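Local coordinates for beta-agarase (PDB 6AII), which probably cleaves the beta-1,4 linkages of agarose, releasing neoagarobiose, as a glycoside hydrolase of family GH16, at residues 31-36 with 46-51. Residues are numbered along the deposited sequence; the frame is centred on the assembly and turned at random.
Sequences FNYDFP and GKWKNF. With CA (calcium ion), chain B.
Phe31 meets the pyrrole side of the Trp48 indole with the far rim of its ring: CE1 lies 3.6 Å from Trp48 CD1, and CZ sits over one indole face near its rim. The two planes are inclined at 48°, an oblique aromatic pair with centroids 5.0 Å apart. With CG anti to its carbonyl carbon (chi1 -67°), the Phe31 ring reaches across to Trp48 although the two backbones stay far apart, their nearest CA atoms 10.8 Å from each other. CB of Lys47 lies against the opposite indole face, near its rim, and Ile318 of strand 312-325 touches both aromatic side chains. Next in sequence, Asn32 turns from the interface to the calcium ion, which its OD1 binds at 2.5 Å together with a water, Asp5, Asp30, Gly74 and Asp316. Tyr33 then comes back toward strand 48-49, its OH near the indole plane at the edge, 4.0 Å from Trp48 CD1. That hydroxyl and Trp48 NE1 share an acceptor, OD2 of Asp29, whose OD1 takes the backbone N-H of Phe31. Further on, Phe35 pairs through its backbone with Val71. Apolar packing thus joins the calcium-binding loop to strand 48-49 in the GH16 beta-sandwich, while the Asp29 carboxylate ties together Tyr33 OH, Trp48 NE1 and Phe31 N; these partners would be expected to stabilise its negative charge.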
loop_
_atom_site.group_PDB
_atom_site.type_symbol
_atom_site.label_atom_id
_atom_site.label_comp_id
_atom_site.label_asym_id
_atom_site.label_seq_id
_atom_site.Cartn_x
_atom_site.Cartn_y
_atom_site.Cartn_z
ATOM N N PHE A 31 7.496 11.473 11.375
ATOM C CA PHE A 31 7.102 10.643 12.526
ATOM C C PHE A 31 8.137 10.605 13.668
ATOM O O PHE A 31 8.407 9.549 14.247
ATOM C CB PHE A 31 6.796 9.213 12.028
ATOM C CG PHE A 31 5.576 9.185 11.165
ATOM C CD1 PHE A 31 4.373 9.608 11.685
ATOM C CD2 PHE A 31 5.618 8.780 9.836
ATOM C CE1 PHE A 31 3.220 9.596 10.923
ATOM C CE2 PHE A 31 4.467 8.763 9.075
ATOM C CZ PHE A 31 3.273 9.173 9.616
ATOM N N ASN A 32 8.699 11.768 13.977
ATOM C CA ASN A 32 9.770 11.821 14.981
ATOM C C ASN A 32 9.225 12.431 16.270
ATOM O O ASN A 32 9.942 13.103 17.024
ATOM C CB ASN A 32 11.015 12.490 14.402
ATOM C CG ASN A 32 11.596 11.744 13.202
ATOM O OD1 ASN A 32 11.572 10.494 13.090
ATOM N ND2 ASN A 32 12.199 12.516 12.322
ATOM N N TYR A 33 7.948 12.205 16.525
ATOM C CA TYR A 33 7.272 12.617 17.748
ATOM C C TYR A 33 6.621 11.379 18.377
ATOM O O TYR A 33 6.521 10.323 17.721
ATOM C CB TYR A 33 6.217 13.685 17.467
ATOM C CG TYR A 33 5.263 13.293 16.357
ATOM C CD1 TYR A 33 4.162 12.503 16.591
ATOM C CD2 TYR A 33 5.542 13.608 15.035
ATOM C CE1 TYR A 33 3.293 12.120 15.573
ATOM C CE2 TYR A 33 4.686 13.232 14.013
ATOM C CZ TYR A 33 3.566 12.463 14.271
ATOM O OH TYR A 33 2.729 12.098 13.265
ATOM N N ASP A 34 6.206 11.529 19.639
ATOM C CA ASP A 34 5.547 10.448 20.396
ATOM C C ASP A 34 4.029 10.634 20.245
ATOM O O ASP A 34 3.431 11.703 20.521
ATOM C CB ASP A 34 5.969 10.401 21.863
ATOM C CG ASP A 34 7.364 9.846 22.092
ATOM O OD1 ASP A 34 7.843 9.091 21.241
ATOM O OD2 ASP A 34 7.929 10.110 23.162
ATOM N N PHE A 35 3.357 9.549 19.832
ATOM C CA PHE A 35 1.905 9.440 19.884
ATOM C C PHE A 35 1.585 8.089 20.499
ATOM O O PHE A 35 1.614 7.054 19.812
ATOM C CB PHE A 35 1.202 9.591 18.530
ATOM C CG PHE A 35 -0.294 9.533 18.659
ATOM C CD1 PHE A 35 -1.037 10.647 19.026
ATOM C CD2 PHE A 35 -0.977 8.351 18.421
ATOM C CE1 PHE A 35 -2.408 10.542 19.205
ATOM C CE2 PHE A 35 -2.350 8.249 18.640
ATOM C CZ PHE A 35 -3.071 9.353 18.996
ATOM N N PRO A 36 1.293 8.056 21.819
ATOM C CA PRO A 36 0.976 6.790 22.395
ATOM C C PRO A 36 -0.319 6.193 21.840
ATOM O O PRO A 36 -1.184 6.913 21.457
ATOM C CB PRO A 36 0.774 7.064 23.908
ATOM C CG PRO A 36 1.526 8.348 24.124
ATOM C CD PRO A 36 1.406 9.117 22.838
ATOM N N GLY A 46 -2.726 15.963 13.343
ATOM C CA GLY A 46 -3.683 16.597 12.491
ATOM C C GLY A 46 -3.740 16.027 11.075
ATOM O O GLY A 46 -4.453 16.570 10.213
ATOM N N LYS A 47 -3.055 14.898 10.810
ATOM C CA LYS A 47 -2.904 14.408 9.452
ATOM C C LYS A 47 -3.343 12.947 9.216
ATOM O O LYS A 47 -3.687 12.625 8.092
ATOM C CB LYS A 47 -1.435 14.465 9.035
ATOM C CG LYS A 47 -0.847 15.857 8.945
ATOM C CD LYS A 47 0.635 15.885 8.616
ATOM C CE LYS A 47 1.155 17.310 8.630
ATOM N NZ LYS A 47 2.628 17.342 8.441
ATOM N N TRP A 48 -3.252 12.100 10.202
ATOM C CA TRP A 48 -3.355 10.636 9.999
ATOM C C TRP A 48 -4.411 10.083 10.968
ATOM O O TRP A 48 -4.140 9.956 12.177
ATOM C CB TRP A 48 -1.989 9.947 10.249
ATOM C CG TRP A 48 -0.834 10.652 9.619
ATOM C CD1 TRP A 48 0.138 11.354 10.261
ATOM C CD2 TRP A 48 -0.576 10.801 8.213
ATOM N NE1 TRP A 48 0.994 11.922 9.364
ATOM C CE2 TRP A 48 0.598 11.590 8.095
ATOM C CE3 TRP A 48 -1.178 10.303 7.039
ATOM C CZ2 TRP A 48 1.164 11.919 6.871
ATOM C CZ3 TRP A 48 -0.628 10.673 5.834
ATOM C CH2 TRP A 48 0.541 11.447 5.752
ATOM N N LYS A 49 -5.564 9.658 10.419
ATOM C CA LYS A 49 -6.567 9.080 11.266
ATOM C C LYS A 49 -6.127 7.692 11.705
ATOM O O LYS A 49 -5.709 6.930 10.850
ATOM C CB LYS A 49 -7.912 8.912 10.555
ATOM C CG LYS A 49 -9.121 8.571 11.449
ATOM C CD LYS A 49 -10.318 8.252 10.596
ATOM C CE LYS A 49 -11.673 8.221 11.252
ATOM N NZ LYS A 49 -12.635 7.543 10.339
ATOM N N ASN A 50 -6.242 7.396 12.991
ATOM C CA ASN A 50 -5.899 6.079 13.557
ATOM C C ASN A 50 -6.972 5.013 13.331
ATOM O O ASN A 50 -7.099 4.130 14.165
ATOM C CB ASN A 50 -5.509 6.157 15.012
ATOM C CG ASN A 50 -6.599 6.647 15.949
ATOM O OD1 ASN A 50 -7.649 7.077 15.467
ATOM N ND2 ASN A 50 -6.343 6.544 17.257
ATOM N N PHE A 51 -7.650 5.065 12.224
ATOM C CA PHE A 51 -8.571 4.041 11.884
ATOM C C PHE A 51 -8.865 4.066 10.395
ATOM O O PHE A 51 -8.477 4.983 9.665
ATOM C CB PHE A 51 -9.882 4.238 12.676
ATOM C CG PHE A 51 -10.626 2.943 12.898
ATOM C CD1 PHE A 51 -10.127 1.998 13.792
ATOM C CD2 PHE A 51 -11.783 2.653 12.203
ATOM C CE1 PHE A 51 -10.779 0.779 13.969
ATOM C CE2 PHE A 51 -12.425 1.420 12.368
ATOM C CZ PHE A 51 -11.961 0.525 13.296
HETATM CA CA CA B . 11.254 8.951 11.111
HETATM O O HOH W 1 13.481 8.442 12.164
#